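Local coordinates for calcium-dependent protein kinase, putative (Plasmodium falciparum, PDB 3MSE) that binds calcium through EF-hands in this C-terminal domain of a protein that probably phosphorylates serine and threonine residues in response to calcium, at residues E121-D129 against N165-K173; I23-I34 against F109-I117. One frame throughout, in Å; residues are numbered along the deposited sequence.

Interaction 1. Residues E121-D129 against N165-K173. With CA (calcium ion), chain B.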
ATOM      1  N   GLU A 121      22.558   0.401  -8.180  1.00 60.48           N
ATOM      2  CA  GLU A 121      21.572   1.002  -9.088  1.00 61.11           C
ATOM      3  C   GLU A 121      21.881   0.778 -10.564  1.00 61.22           C
ATOM      4  O   GLU A 121      21.628   1.650 -11.404  1.00 61.70           O
ATOM      5  CB  GLU A 121      21.415   2.497  -8.797  1.00 61.39           C
ATOM      6  CG  GLU A 121      21.084   2.807  -7.348  1.00 63.14           C
ATOM      7  CD  GLU A 121      21.091   4.290  -7.051  1.00 66.24           C
ATOM      8  OE1 GLU A 121      21.151   5.090  -8.009  1.00 67.47           O
ATOM      9  OE2 GLU A 121      21.036   4.660  -5.858  1.00 67.05           O
ATOM     10  N   ASP A 122      22.427  -0.393 -10.875  1.00 60.96           N
ATOM     11  CA  ASP A 122      22.763  -0.754 -12.250  1.00 61.01           C
ATOM     12  C   ASP A 122      21.618  -1.478 -12.978  1.00 60.53           C
ATOM     13  O   ASP A 122      21.751  -1.825 -14.149  1.00 60.43           O
ATOM     14  CB  ASP A 122      24.030  -1.615 -12.263  1.00 61.12           C
ATOM     15  CG  ASP A 122      24.002  -2.703 -11.203  1.00 62.68           C
ATOM     16  OD1 ASP A 122      24.694  -2.550 -10.163  1.00 63.23           O
ATOM     17  OD2 ASP A 122      23.265  -3.700 -11.392  1.00 63.14           O
ATOM     18  N   GLY A 123      20.507  -1.713 -12.276  1.00 60.04           N
ATOM     19  CA  GLY A 123      19.336  -2.409 -12.844  1.00 59.17           C
ATOM     20  C   GLY A 123      19.358  -3.934 -12.823  1.00 58.52           C
ATOM     21  O   GLY A 123      18.469  -4.582 -13.383  1.00 58.41           O
ATOM     22  N   TYR A 124      20.368  -4.518 -12.184  1.00 58.09           N
ATOM     23  CA  TYR A 124      20.464  -5.971 -12.069  1.00 57.51           C
ATOM     24  C   TYR A 124      20.771  -6.400 -10.639  1.00 56.40           C
ATOM     25  O   TYR A 124      21.599  -5.777  -9.964  1.00 56.11           O
ATOM     26  CB  TYR A 124      21.528  -6.518 -13.026  1.00 58.42           C
ATOM     27  CG  TYR A 124      21.097  -6.501 -14.485  1.00 60.97           C
ATOM     28  CD1 TYR A 124      20.492  -7.618 -15.065  1.00 62.49           C
ATOM     29  CD2 TYR A 124      21.288  -5.364 -15.279  1.00 63.22           C
ATOM     30  CE1 TYR A 124      20.082  -7.606 -16.403  1.00 64.45           C
ATOM     31  CE2 TYR A 124      20.880  -5.339 -16.620  1.00 65.04           C
ATOM     32  CZ  TYR A 124      20.280  -6.463 -17.174  1.00 65.43           C
ATOM     33  OH  TYR A 124      19.876  -6.447 -18.496  1.00 66.37           O
ATOM     34  N   ILE A 125      20.107  -7.464 -10.177  1.00 54.74           N
ATOM     35  CA  ILE A 125      20.454  -8.066  -8.888  1.00 53.14           C
ATOM     36  C   ILE A 125      21.523  -9.139  -9.084  1.00 52.39           C
ATOM     37  O   ILE A 125      21.247 -10.208  -9.619  1.00 52.16           O
ATOM     38  CB  ILE A 125      19.217  -8.623  -8.115  1.00 52.99           C
ATOM     39  CG1 ILE A 125      18.368  -7.472  -7.561  1.00 52.35           C
ATOM     40  CG2 ILE A 125      19.661  -9.547  -6.968  1.00 52.15           C
ATOM     41  CD1 ILE A 125      17.066  -7.918  -6.887  1.00 51.78           C
ATOM     42  N   SER A 126      22.743  -8.833  -8.645  1.00 51.57           N
ATOM     43  CA  SER A 126      23.868  -9.761  -8.749  1.00 50.73           C
ATOM     44  C   SER A 126      23.941 -10.672  -7.539  1.00 50.20           C
ATOM     45  O   SER A 126      23.217 -10.496  -6.551  1.00 50.10           O
ATOM     46  CB  SER A 126      25.195  -9.000  -8.899  1.00 51.00           C
ATOM     47  OG  SER A 126      25.417  -8.105  -7.811  1.00 51.63           O
ATOM     48  N   LYS A 127      24.821 -11.656  -7.631  1.00 49.27           N
ATOM     49  CA  LYS A 127      25.128 -12.529  -6.522  1.00 48.61           C
ATOM     50  C   LYS A 127      25.594 -11.709  -5.303  1.00 47.57           C
ATOM     51  O   LYS A 127      25.163 -11.963  -4.165  1.00 47.17           O
ATOM     52  CB  LYS A 127      26.196 -13.532  -6.956  1.00 49.09           C
ATOM     53  CG  LYS A 127      26.189 -14.841  -6.197  1.00 52.31           C
ATOM     54  CD  LYS A 127      27.202 -14.831  -5.058  1.00 56.28           C
ATOM     55  CE  LYS A 127      27.193 -16.139  -4.285  1.00 57.71           C
ATOM     56  NZ  LYS A 127      27.676 -17.288  -5.101  1.00 59.19           N
ATOM     57  N   SER A 128      26.440 -10.709  -5.547  1.00 45.70           N
ATOM     58  CA  SER A 128      26.961  -9.883  -4.462  1.00 44.31           C
ATOM     59  C   SER A 128      25.875  -9.004  -3.817  1.00 43.03           C
ATOM     60  O   SER A 128      25.956  -8.679  -2.632  1.00 42.84           O
ATOM     61  CB  SER A 128      28.177  -9.052  -4.916  1.00 44.36           C
ATOM     62  OG  SER A 128      27.784  -7.840  -5.538  1.00 44.68           O
ATOM     63  N   ASP A 129      24.861  -8.623  -4.585  1.00 41.77           N
ATOM     64  CA  ASP A 129      23.729  -7.895  -4.015  1.00 40.82           C
ATOM     65  C   ASP A 129      22.946  -8.739  -2.990  1.00 39.61           C
ATOM     66  O   ASP A 129      22.437  -8.206  -1.988  1.00 39.11           O
ATOM     67  CB  ASP A 129      22.799  -7.414  -5.118  1.00 41.27           C
ATOM     68  CG  ASP A 129      23.381  -6.255  -5.910  1.00 43.43           C
ATOM     69  OD1 ASP A 129      24.126  -5.428  -5.333  1.00 46.24           O
ATOM     70  OD2 ASP A 129      23.077  -6.161  -7.107  1.00 43.06           O
ATOM     71  N   ASN A 165      24.299 -14.883 -14.224  1.00 72.59           N
ATOM     72  CA  ASN A 165      23.754 -15.126 -12.892  1.00 71.83           C
ATOM     73  C   ASN A 165      23.376 -13.793 -12.248  1.00 70.99           C
ATOM     74  O   ASN A 165      23.873 -13.416 -11.178  1.00 71.15           O
ATOM     75  CB  ASN A 165      24.732 -15.915 -12.026  1.00 72.20           C
ATOM     76  CG  ASN A 165      24.023 -16.866 -11.080  1.00 73.24           C
ATOM     77  OD1 ASN A 165      23.228 -17.711 -11.511  1.00 73.74           O
ATOM     78  ND2 ASN A 165      24.305 -16.737  -9.782  1.00 73.59           N
ATOM     79  N   LYS A 166      22.501 -13.081 -12.955  1.00 69.57           N
ATOM     80  CA  LYS A 166      22.013 -11.769 -12.581  1.00 68.08           C
ATOM     81  C   LYS A 166      20.501 -11.801 -12.739  1.00 66.80           C
ATOM     82  O   LYS A 166      19.962 -12.684 -13.408  1.00 66.88           O
ATOM     83  CB  LYS A 166      22.600 -10.702 -13.505  1.00 68.34           C
ATOM     84  CG  LYS A 166      24.114 -10.802 -13.715  1.00 69.34           C
ATOM     85  CD  LYS A 166      24.660  -9.648 -14.554  1.00 70.53           C
ATOM     86  CE  LYS A 166      24.898  -8.399 -13.717  1.00 71.60           C
ATOM     87  NZ  LYS A 166      25.964  -8.613 -12.695  1.00 72.35           N
ATOM     88  N   ILE A 167      19.814 -10.836 -12.142  1.00 65.04           N
ATOM     89  CA  ILE A 167      18.357 -10.814 -12.163  1.00 63.33           C
ATOM     90  C   ILE A 167      17.848  -9.421 -12.531  1.00 62.32           C
ATOM     91  O   ILE A 167      18.130  -8.442 -11.834  1.00 62.29           O
ATOM     92  CB  ILE A 167      17.770 -11.269 -10.788  1.00 63.41           C
ATOM     93  CG1 ILE A 167      18.209 -12.702 -10.451  1.00 63.25           C
ATOM     94  CG2 ILE A 167      16.255 -11.146 -10.769  1.00 63.14           C
ATOM     95  CD1 ILE A 167      17.967 -13.113  -8.989  1.00 63.01           C
ATOM     96  N   SER A 168      17.105  -9.341 -13.632  1.00 60.88           N
ATOM     97  CA  SER A 168      16.441  -8.105 -14.044  1.00 59.79           C
ATOM     98  C   SER A 168      15.205  -7.895 -13.179  1.00 59.12           C
ATOM     99  O   SER A 168      14.780  -8.812 -12.477  1.00 58.78           O
ATOM    100  CB  SER A 168      16.010  -8.200 -15.510  1.00 59.88           C
ATOM    101  OG  SER A 168      14.868  -9.038 -15.643  1.00 59.73           O
ATOM    102  N   PHE A 169      14.607  -6.705 -13.246  1.00 58.18           N
ATOM    103  CA  PHE A 169      13.396  -6.456 -12.492  1.00 57.60           C
ATOM    104  C   PHE A 169      12.279  -7.394 -12.913  1.00 57.58           C
ATOM    105  O   PHE A 169      11.490  -7.832 -12.075  1.00 57.49           O
ATOM    106  CB  PHE A 169      12.916  -5.004 -12.579  1.00 57.26           C
ATOM    107  CG  PHE A 169      11.587  -4.791 -11.910  1.00 56.82           C
ATOM    108  CD1 PHE A 169      10.458  -4.474 -12.658  1.00 55.52           C
ATOM    109  CD2 PHE A 169      11.448  -4.993 -10.535  1.00 55.67           C
ATOM    110  CE1 PHE A 169       9.220  -4.313 -12.049  1.00 55.20           C
ATOM    111  CE2 PHE A 169      10.214  -4.844  -9.914  1.00 55.49           C
ATOM    112  CZ  PHE A 169       9.095  -4.496 -10.673  1.00 55.87           C
ATOM    113  N   GLN A 170      12.218  -7.693 -14.209  1.00 57.44           N
ATOM    114  CA  GLN A 170      11.163  -8.538 -14.761  1.00 57.25           C
ATOM    115  C   GLN A 170      11.268  -9.972 -14.238  1.00 56.46           C
ATOM    116  O   GLN A 170      10.265 -10.558 -13.841  1.00 56.19           O
ATOM    117  CB  GLN A 170      11.170  -8.499 -16.301  1.00 57.66           C
ATOM    118  CG  GLN A 170       9.824  -8.850 -16.947  1.00 58.90           C
ATOM    119  CD  GLN A 170       8.707  -7.885 -16.558  1.00 61.36           C
ATOM    120  OE1 GLN A 170       7.622  -8.309 -16.167  1.00 63.69           O
ATOM    121  NE2 GLN A 170       8.974  -6.582 -16.647  1.00 62.14           N
ATOM    122  N   GLU A 171      12.482 -10.515 -14.231  1.00 56.04           N
ATOM    123  CA  GLU A 171      12.742 -11.857 -13.691  1.00 55.73           C
ATOM    124  C   GLU A 171      12.531 -11.906 -12.175  1.00 54.94           C
ATOM    125  O   GLU A 171      12.070 -12.914 -11.636  1.00 54.35           O
ATOM    126  CB  GLU A 171      14.163 -12.297 -14.007  1.00 56.08           C
ATOM    127  CG  GLU A 171      14.520 -12.300 -15.483  1.00 58.01           C
ATOM    128  CD  GLU A 171      16.000 -12.559 -15.712  1.00 60.66           C
ATOM    129  OE1 GLU A 171      16.348 -13.212 -16.722  1.00 61.70           O
ATOM    130  OE2 GLU A 171      16.820 -12.119 -14.875  1.00 62.07           O
ATOM    131  N   PHE A 172      12.877 -10.804 -11.505  1.00 54.09           N
ATOM    132  CA  PHE A 172      12.647 -10.648 -10.074  1.00 53.38           C
ATOM    133  C   PHE A 172      11.147 -10.673  -9.807  1.00 53.38           C
ATOM    134  O   PHE A 172      10.667 -11.455  -8.985  1.00 53.39           O
ATOM    135  CB  PHE A 172      13.254  -9.332  -9.582  1.00 52.84           C
ATOM    136  CG  PHE A 172      12.907  -8.990  -8.164  1.00 51.46           C
ATOM    137  CD1 PHE A 172      11.944  -8.033  -7.886  1.00 50.44           C
ATOM    138  CD2 PHE A 172      13.549  -9.629  -7.097  1.00 51.22           C
ATOM    139  CE1 PHE A 172      11.620  -7.705  -6.563  1.00 50.39           C
ATOM    140  CE2 PHE A 172      13.237  -9.314  -5.772  1.00 50.10           C
ATOM    141  CZ  PHE A 172      12.272  -8.355  -5.503  1.00 49.50           C
ATOM    142  N   LYS A 173      10.422  -9.821 -10.530  1.00 53.21           N
ATOM    143  CA  LYS A 173       8.975  -9.692 -10.407  1.00 53.23           C
ATOM    144  C   LYS A 173       8.275 -11.008 -10.703  1.00 52.77           C
ATOM    145  O   LYS A 173       7.365 -11.409  -9.983  1.00 52.77           O
ATOM    146  CB  LYS A 173       8.456  -8.605 -11.356  1.00 53.52           C
ATOM    147  CG  LYS A 173       6.969  -8.291 -11.201  1.00 54.81           C
ATOM    148  CD  LYS A 173       6.303  -8.098 -12.553  1.00 58.22           C
ATOM    149  CE  LYS A 173       6.362  -6.656 -13.050  1.00 60.63           C
ATOM    150  NZ  LYS A 173       5.073  -5.927 -12.817  1.00 61.26           N
TER
HETATM  151 CA    CA B 180      23.295  -4.457  -8.923  1.00 55.45          CA
HETATM  152  O   HOH W   1      24.826  -5.675  -9.284  1.00 55.45           O
HETATM  153  O   HOH W   2      24.410  -3.315  -7.256  1.00 55.59           O
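Ile-125 and Ile-167 meet backbone to backbone. Ile-125 N donates to Ile-167 O over 2.8 Å in a nearly straight bond (173° at the hydrogen), whereas the return bond from Ile-167 N to Ile-125 O is bent and weak.

Apolar packing backs this exchange. Ile-125 CB lies 4.0 Å from Ile-167 CB, and an extended chi2 (175°) carries Ile-125 CD1 to within 3.9 Å of Phe-172 CD2. The bent chain of Lys-166 passes at about a right angle to Tyr-124, its CE 3.9 Å from Tyr-124 CB.

Side-chain bonds shape each segment: a capping box of Ser-168 and Glu-171 starts helix 169-177, and an Asx turn from Asp-122 OD2 to Tyr-124 N bends the loop.

Calcium is bound by both carboxylate oxygens of Asp-122, Tyr-124 O at 2.4 Å, Asp-129 OD2 at 2.5 Å and two waters; Asp-118 adds a further oxygen. Asp-129 OD2 also accepts from Ser-126 N. Segment 121-129 thus belongs to an EF-hand calcium loop, and 165-173, which binds no calcium here, lies along it. The straight bond from Ile-125, eighth position of the loop starting at Asp-118, is consistent with the backbone pairing of neighbouring EF-hand loops.

Interaction 2. Residues I23-I34 against F109-I117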
ATOM      1  N   ILE A  23      13.127 -10.745   1.414  1.00 32.81           N
ATOM      2  CA  ILE A  23      12.550  -9.871   0.400  1.00 33.35           C
ATOM      3  C   ILE A  23      11.131  -9.440   0.768  1.00 33.60           C
ATOM      4  O   ILE A  23      10.778  -8.257   0.630  1.00 34.12           O
ATOM      5  CB  ILE A  23      12.578 -10.556  -0.999  1.00 33.69           C
ATOM      6  CG1 ILE A  23      14.022 -10.808  -1.440  1.00 35.32           C
ATOM      7  CG2 ILE A  23      11.827  -9.714  -2.066  1.00 34.12           C
ATOM      8  CD1 ILE A  23      14.182 -11.849  -2.579  1.00 34.48           C
ATOM      9  N   ILE A  24      10.312 -10.382   1.253  1.00 32.97           N
ATOM     10  CA  ILE A  24       8.979 -10.032   1.759  1.00 31.51           C
ATOM     11  C   ILE A  24       9.073  -9.009   2.903  1.00 31.39           C
ATOM     12  O   ILE A  24       8.259  -8.091   2.973  1.00 31.07           O
ATOM     13  CB  ILE A  24       8.149 -11.293   2.262  1.00 31.90           C
ATOM     14  CG1 ILE A  24       7.830 -12.285   1.126  1.00 30.47           C
ATOM     15  CG2 ILE A  24       6.895 -10.843   2.966  1.00 29.43           C
ATOM     16  CD1 ILE A  24       6.712 -11.838   0.160  1.00 35.06           C
ATOM     17  N   ASN A  25      10.039  -9.177   3.809  1.00 31.15           N
ATOM     18  CA  ASN A  25      10.227  -8.207   4.922  1.00 32.08           C
ATOM     19  C   ASN A  25      10.541  -6.754   4.487  1.00 32.52           C
ATOM     20  O   ASN A  25      10.093  -5.804   5.134  1.00 32.35           O
ATOM     21  CB  ASN A  25      11.284  -8.690   5.924  1.00 31.79           C
ATOM     22  CG  ASN A  25      10.685  -9.533   7.033  1.00 32.45           C
ATOM     23  OD1 ASN A  25      10.444  -9.040   8.131  1.00 32.20           O
ATOM     24  ND2 ASN A  25      10.432 -10.816   6.744  1.00 31.03           N
ATOM     25  N   ILE A  26      11.275  -6.613   3.387  1.00 33.69           N
ATOM     26  CA  ILE A  26      11.520  -5.301   2.764  1.00 36.42           C
ATOM     27  C   ILE A  26      10.200  -4.637   2.376  1.00 37.48           C
ATOM     28  O   ILE A  26       9.939  -3.476   2.725  1.00 38.12           O
ATOM     29  CB  ILE A  26      12.446  -5.404   1.514  1.00 35.87           C
ATOM     30  CG1 ILE A  26      13.840  -5.859   1.924  1.00 35.72           C
ATOM     31  CG2 ILE A  26      12.512  -4.043   0.754  1.00 37.12           C
ATOM     32  CD1 ILE A  26      14.639  -6.468   0.762  1.00 37.64           C
ATOM     33  N   MET A  27       9.354  -5.389   1.678  1.00 38.67           N
ATOM     34  CA  MET A  27       8.019  -4.908   1.331  1.00 39.34           C
ATOM     35  C   MET A  27       7.158  -4.650   2.561  1.00 39.87           C
ATOM     36  O   MET A  27       6.370  -3.694   2.594  1.00 39.64           O
ATOM     37  CB  MET A  27       7.340  -5.896   0.392  1.00 39.95           C
ATOM     38  CG  MET A  27       7.958  -5.930  -0.984  1.00 40.55           C
ATOM     39  SD  MET A  27       6.945  -6.910  -2.112  1.00 48.88           S
ATOM     40  CE  MET A  27       7.451  -8.550  -1.633  1.00 42.82           C
ATOM     41  N   ALA A  28       7.315  -5.496   3.578  1.00 40.32           N
ATOM     42  CA  ALA A  28       6.562  -5.349   4.819  1.00 41.23           C
ATOM     43  C   ALA A  28       6.915  -4.049   5.526  1.00 42.31           C
ATOM     44  O   ALA A  28       6.049  -3.406   6.133  1.00 41.82           O
ATOM     45  CB  ALA A  28       6.808  -6.520   5.739  1.00 40.68           C
ATOM     46  N   HIS A  29       8.192  -3.680   5.470  1.00 44.05           N
ATOM     47  CA  HIS A  29       8.605  -2.397   6.015  1.00 46.01           C
ATOM     48  C   HIS A  29       7.900  -1.226   5.310  1.00 46.51           C
ATOM     49  O   HIS A  29       7.454  -0.290   5.972  1.00 46.40           O
ATOM     50  CB  HIS A  29      10.125  -2.193   6.003  1.00 46.30           C
ATOM     51  CG  HIS A  29      10.525  -0.885   6.612  1.00 48.87           C
ATOM     52  ND1 HIS A  29      10.945   0.193   5.858  1.00 51.80           N
ATOM     53  CD2 HIS A  29      10.469  -0.450   7.894  1.00 50.07           C
ATOM     54  CE1 HIS A  29      11.175   1.221   6.657  1.00 52.30           C
ATOM     55  NE2 HIS A  29      10.890   0.858   7.897  1.00 51.49           N
ATOM     56  N   GLU A  30       7.797  -1.316   3.986  0.50 47.11           N
ATOM     57  CA  GLU A  30       7.110  -0.321   3.168  0.50 48.09           C
ATOM     58  C   GLU A  30       5.603  -0.205   3.463  0.50 48.58           C
ATOM     59  O   GLU A  30       5.024   0.864   3.275  0.50 48.71           O
ATOM     60  CB  GLU A  30       7.358  -0.588   1.677  0.50 48.13           C
ATOM     61  CG  GLU A  30       8.197   0.480   0.971  0.50 49.54           C
ATOM     62  CD  GLU A  30       9.670   0.452   1.346  0.50 50.71           C
ATOM     63  OE1 GLU A  30      10.436  -0.319   0.719  0.50 51.06           O
ATOM     64  OE2 GLU A  30      10.067   1.222   2.250  0.50 50.35           O
ATOM     65  N   LEU A  31       4.985  -1.295   3.922  1.00 48.74           N
ATOM     66  CA  LEU A  31       3.574  -1.309   4.347  1.00 49.27           C
ATOM     67  C   LEU A  31       3.410  -0.646   5.704  1.00 49.41           C
ATOM     68  O   LEU A  31       2.420   0.039   5.970  1.00 49.60           O
ATOM     69  CB  LEU A  31       3.017  -2.741   4.442  1.00 49.61           C
ATOM     70  CG  LEU A  31       2.255  -3.360   3.268  1.00 50.61           C
ATOM     71  CD1 LEU A  31       1.624  -4.649   3.715  1.00 52.65           C
ATOM     72  CD2 LEU A  31       1.170  -2.441   2.750  1.00 51.51           C
ATOM     73  N   SER A  32       4.384  -0.884   6.568  1.00 49.07           N
ATOM     74  CA  SER A  32       4.437  -0.249   7.858  1.00 49.28           C
ATOM     75  C   SER A  32       4.521   1.283   7.713  1.00 48.85           C
ATOM     76  O   SER A  32       3.847   2.016   8.433  1.00 48.79           O
ATOM     77  CB  SER A  32       5.649  -0.772   8.611  1.00 49.13           C
ATOM     78  OG  SER A  32       5.437  -0.638   9.995  1.00 51.96           O
ATOM     79  N   VAL A  33       5.346   1.748   6.778  1.00 48.83           N
ATOM     80  CA  VAL A  33       5.563   3.185   6.559  1.00 48.88           C
ATOM     81  C   VAL A  33       4.256   3.802   6.091  1.00 48.80           C
ATOM     82  O   VAL A  33       3.758   4.744   6.696  1.00 48.69           O
ATOM     83  CB  VAL A  33       6.703   3.444   5.546  1.00 49.06           C
ATOM     84  CG1 VAL A  33       6.692   4.910   5.043  1.00 49.89           C
ATOM     85  CG2 VAL A  33       8.059   3.090   6.162  1.00 48.12           C
ATOM     86  N   ILE A  34       3.689   3.222   5.037  1.00 49.20           N
ATOM     87  CA  ILE A  34       2.390   3.609   4.512  1.00 49.29           C
ATOM     88  C   ILE A  34       1.330   3.659   5.608  1.00 49.67           C
ATOM     89  O   ILE A  34       0.613   4.657   5.742  1.00 49.94           O
ATOM     90  CB  ILE A  34       1.983   2.662   3.358  1.00 49.37           C
ATOM     91  CG1 ILE A  34       2.881   2.932   2.146  1.00 48.76           C
ATOM     92  CG2 ILE A  34       0.503   2.815   3.017  1.00 49.87           C
ATOM     93  CD1 ILE A  34       2.812   1.902   1.034  1.00 50.35           C
ATOM     94  N   PHE A 109       5.440  -1.897  -4.906  1.00 57.22           N
ATOM     95  CA  PHE A 109       6.129  -2.575  -3.794  1.00 55.67           C
ATOM     96  C   PHE A 109       7.328  -3.396  -4.231  1.00 54.35           C
ATOM     97  O   PHE A 109       8.363  -3.398  -3.563  1.00 53.93           O
ATOM     98  CB  PHE A 109       5.167  -3.494  -3.058  1.00 55.85           C
ATOM     99  CG  PHE A 109       4.187  -2.771  -2.201  1.00 56.39           C
ATOM    100  CD1 PHE A 109       2.955  -2.374  -2.720  1.00 56.90           C
ATOM    101  CD2 PHE A 109       4.490  -2.489  -0.873  1.00 56.43           C
ATOM    102  CE1 PHE A 109       2.028  -1.707  -1.920  1.00 57.55           C
ATOM    103  CE2 PHE A 109       3.582  -1.825  -0.069  1.00 57.40           C
ATOM    104  CZ  PHE A 109       2.342  -1.432  -0.591  1.00 57.79           C
ATOM    105  N   LEU A 110       7.173  -4.101  -5.345  1.00 52.72           N
ATOM    106  CA  LEU A 110       8.219  -4.966  -5.849  1.00 51.54           C
ATOM    107  C   LEU A 110       9.365  -4.160  -6.444  1.00 51.54           C
ATOM    108  O   LEU A 110      10.530  -4.537  -6.303  1.00 51.39           O
ATOM    109  CB  LEU A 110       7.662  -5.968  -6.861  1.00 51.02           C
ATOM    110  CG  LEU A 110       6.931  -7.202  -6.313  1.00 50.17           C
ATOM    111  CD1 LEU A 110       6.367  -8.030  -7.452  1.00 49.23           C
ATOM    112  CD2 LEU A 110       7.847  -8.072  -5.428  1.00 48.23           C
ATOM    113  N   LYS A 111       9.034  -3.040  -7.089  1.00 51.25           N
ATOM    114  CA  LYS A 111      10.050  -2.193  -7.700  1.00 51.01           C
ATOM    115  C   LYS A 111      10.936  -1.588  -6.630  1.00 49.88           C
ATOM    116  O   LYS A 111      12.151  -1.596  -6.765  1.00 49.95           O
ATOM    117  CB  LYS A 111       9.428  -1.091  -8.574  1.00 51.37           C
ATOM    118  CG  LYS A 111      10.032  -0.981  -9.984  1.00 53.44           C
ATOM    119  CD  LYS A 111      11.549  -0.845  -9.970  1.00 56.76           C
ATOM    120  CE  LYS A 111      12.119  -0.709 -11.374  1.00 59.52           C
ATOM    121  NZ  LYS A 111      13.571  -0.347 -11.299  1.00 60.36           N
ATOM    122  N   ALA A 112      10.311  -1.087  -5.565  1.00 49.25           N
ATOM    123  CA  ALA A 112      11.024  -0.479  -4.442  1.00 48.76           C
ATOM    124  C   ALA A 112      11.920  -1.474  -3.708  1.00 48.64           C
ATOM    125  O   ALA A 112      13.025  -1.116  -3.284  1.00 48.92           O
ATOM    126  CB  ALA A 112      10.044   0.176  -3.474  1.00 48.65           C
ATOM    127  N   ALA A 113      11.447  -2.714  -3.557  1.00 47.60           N
ATOM    128  CA  ALA A 113      12.251  -3.769  -2.950  1.00 47.20           C
ATOM    129  C   ALA A 113      13.470  -4.091  -3.815  1.00 46.86           C
ATOM    130  O   ALA A 113      14.592  -4.174  -3.314  1.00 46.60           O
ATOM    131  CB  ALA A 113      11.404  -5.026  -2.710  1.00 47.30           C
ATOM    132  N   PHE A 114      13.232  -4.274  -5.113  1.00 46.54           N
ATOM    133  CA  PHE A 114      14.291  -4.504  -6.084  1.00 46.93           C
ATOM    134  C   PHE A 114      15.357  -3.403  -6.022  1.00 46.95           C
ATOM    135  O   PHE A 114      16.548  -3.694  -6.010  1.00 46.63           O
ATOM    136  CB  PHE A 114      13.695  -4.585  -7.494  1.00 46.83           C
ATOM    137  CG  PHE A 114      14.707  -4.846  -8.566  1.00 47.25           C
ATOM    138  CD1 PHE A 114      14.983  -6.147  -8.972  1.00 47.06           C
ATOM    139  CD2 PHE A 114      15.382  -3.789  -9.179  1.00 48.48           C
ATOM    140  CE1 PHE A 114      15.924  -6.402  -9.956  1.00 47.87           C
ATOM    141  CE2 PHE A 114      16.330  -4.032 -10.184  1.00 48.63           C
ATOM    142  CZ  PHE A 114      16.601  -5.340 -10.570  1.00 48.81           C
ATOM    143  N   ASN A 115      14.917  -2.145  -5.984  1.00 47.74           N
ATOM    144  CA  ASN A 115      15.840  -1.004  -5.947  1.00 48.38           C
ATOM    145  C   ASN A 115      16.692  -0.994  -4.702  1.00 48.35           C
ATOM    146  O   ASN A 115      17.875  -0.686  -4.775  1.00 49.08           O
ATOM    147  CB  ASN A 115      15.096   0.327  -6.096  1.00 48.66           C
ATOM    148  CG  ASN A 115      14.689   0.605  -7.538  1.00 49.09           C
ATOM    149  OD1 ASN A 115      15.284   0.072  -8.475  1.00 52.24           O
ATOM    150  ND2 ASN A 115      13.674   1.426  -7.718  1.00 47.74           N
ATOM    151  N   LYS A 116      16.104  -1.349  -3.560  1.00 48.20           N
ATOM    152  CA  LYS A 116      16.879  -1.471  -2.324  1.00 47.91           C
ATOM    153  C   LYS A 116      17.948  -2.552  -2.413  1.00 47.13           C
ATOM    154  O   LYS A 116      19.037  -2.386  -1.876  1.00 46.79           O
ATOM    155  CB  LYS A 116      15.978  -1.706  -1.118  1.00 48.34           C
ATOM    156  CG  LYS A 116      15.286  -0.441  -0.653  1.00 50.48           C
ATOM    157  CD  LYS A 116      14.657  -0.601   0.714  1.00 53.43           C
ATOM    158  CE  LYS A 116      14.151   0.750   1.231  1.00 56.01           C
ATOM    159  NZ  LYS A 116      13.242   1.431   0.247  1.00 57.73           N
ATOM    160  N   ILE A 117      17.642  -3.643  -3.109  1.00 46.42           N
ATOM    161  CA  ILE A 117      18.573  -4.765  -3.222  1.00 46.28           C
ATOM    162  C   ILE A 117      19.717  -4.482  -4.212  1.00 47.26           C
ATOM    163  O   ILE A 117      20.853  -4.878  -3.985  1.00 46.72           O
ATOM    164  CB  ILE A 117      17.841  -6.088  -3.576  1.00 45.80           C
ATOM    165  CG1 ILE A 117      16.865  -6.484  -2.446  1.00 44.13           C
ATOM    166  CG2 ILE A 117      18.837  -7.211  -3.809  1.00 44.63           C
ATOM    167  CD1 ILE A 117      15.815  -7.524  -2.864  1.00 40.33           C
TER
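The Phe-109 ring enters segment 23-34 of the long helix 18-48 as a knob among Met-27, Glu-30, Leu-31 and Ile-34. Met-27 O lies at its edge, near the ring plane, while Leu-31 CD2 and Ile-34 CD1 approach obliquely, each 3.7 Å from Phe-109 CZ. The Leu-31 and Phe-109 side chains cross at about a right angle.

Met-27 covers the base of this knob. Its chain bends at chi3 (-79°), with SD 3.6 Å from Leu-110 CD2 and CE also against that methyl, while CG rests 3.6 Å from Phe-109 O. Ile-26 divides its branches: CG2 sits 3.8 Å from Ala-113 CB, and CD1 reaches Ile-117 CG1 at 3.9 Å. The small Ala-113 lets the backbones approach to 6.0 Å between Ile-26 CA and Ala-113 CA, where the helix axes are inclined at 118°. Ile-23 CG1 extends the apolar row to Ile-117 CD1.

At the margin, in the conformer described, Lys-116 NZ makes a salt bridge to Glu-30 OE1 (3.3 Å), with a weak hydrogen bond; as Glu-30 has a second conformer, this pair is doubtful. Shape-matched hydrocarbon therefore dominates the seat of this EF-hand's first helix on the long helix, with little resting on charge.

Helix 109-117 joins the two contacts: in interaction 2 it packs on the long helix 18-48, and it leads into the calcium loop of interaction 1. Its other side meets interaction 1 directly, where Ile-125 CD1 touches Phe-114 CD1 at 3.4 Å and Phe-172 stacks edge-to-face on Phe-114. Interaction 2, near the middle of the chain, is chiefly apolar helix packing, and a second subunit packs against segment 23-34 there. The centre of interaction 1 lies about 22 Å from the centre of the chain; this contact relies on backbone pairing, capping and metal coordination, with Ile-125, Ile-167 and Phe-172 as its buried portion. The pair illustrates how one EF-hand combines a polar ion-binding loop with hydrophobic helix anchorage.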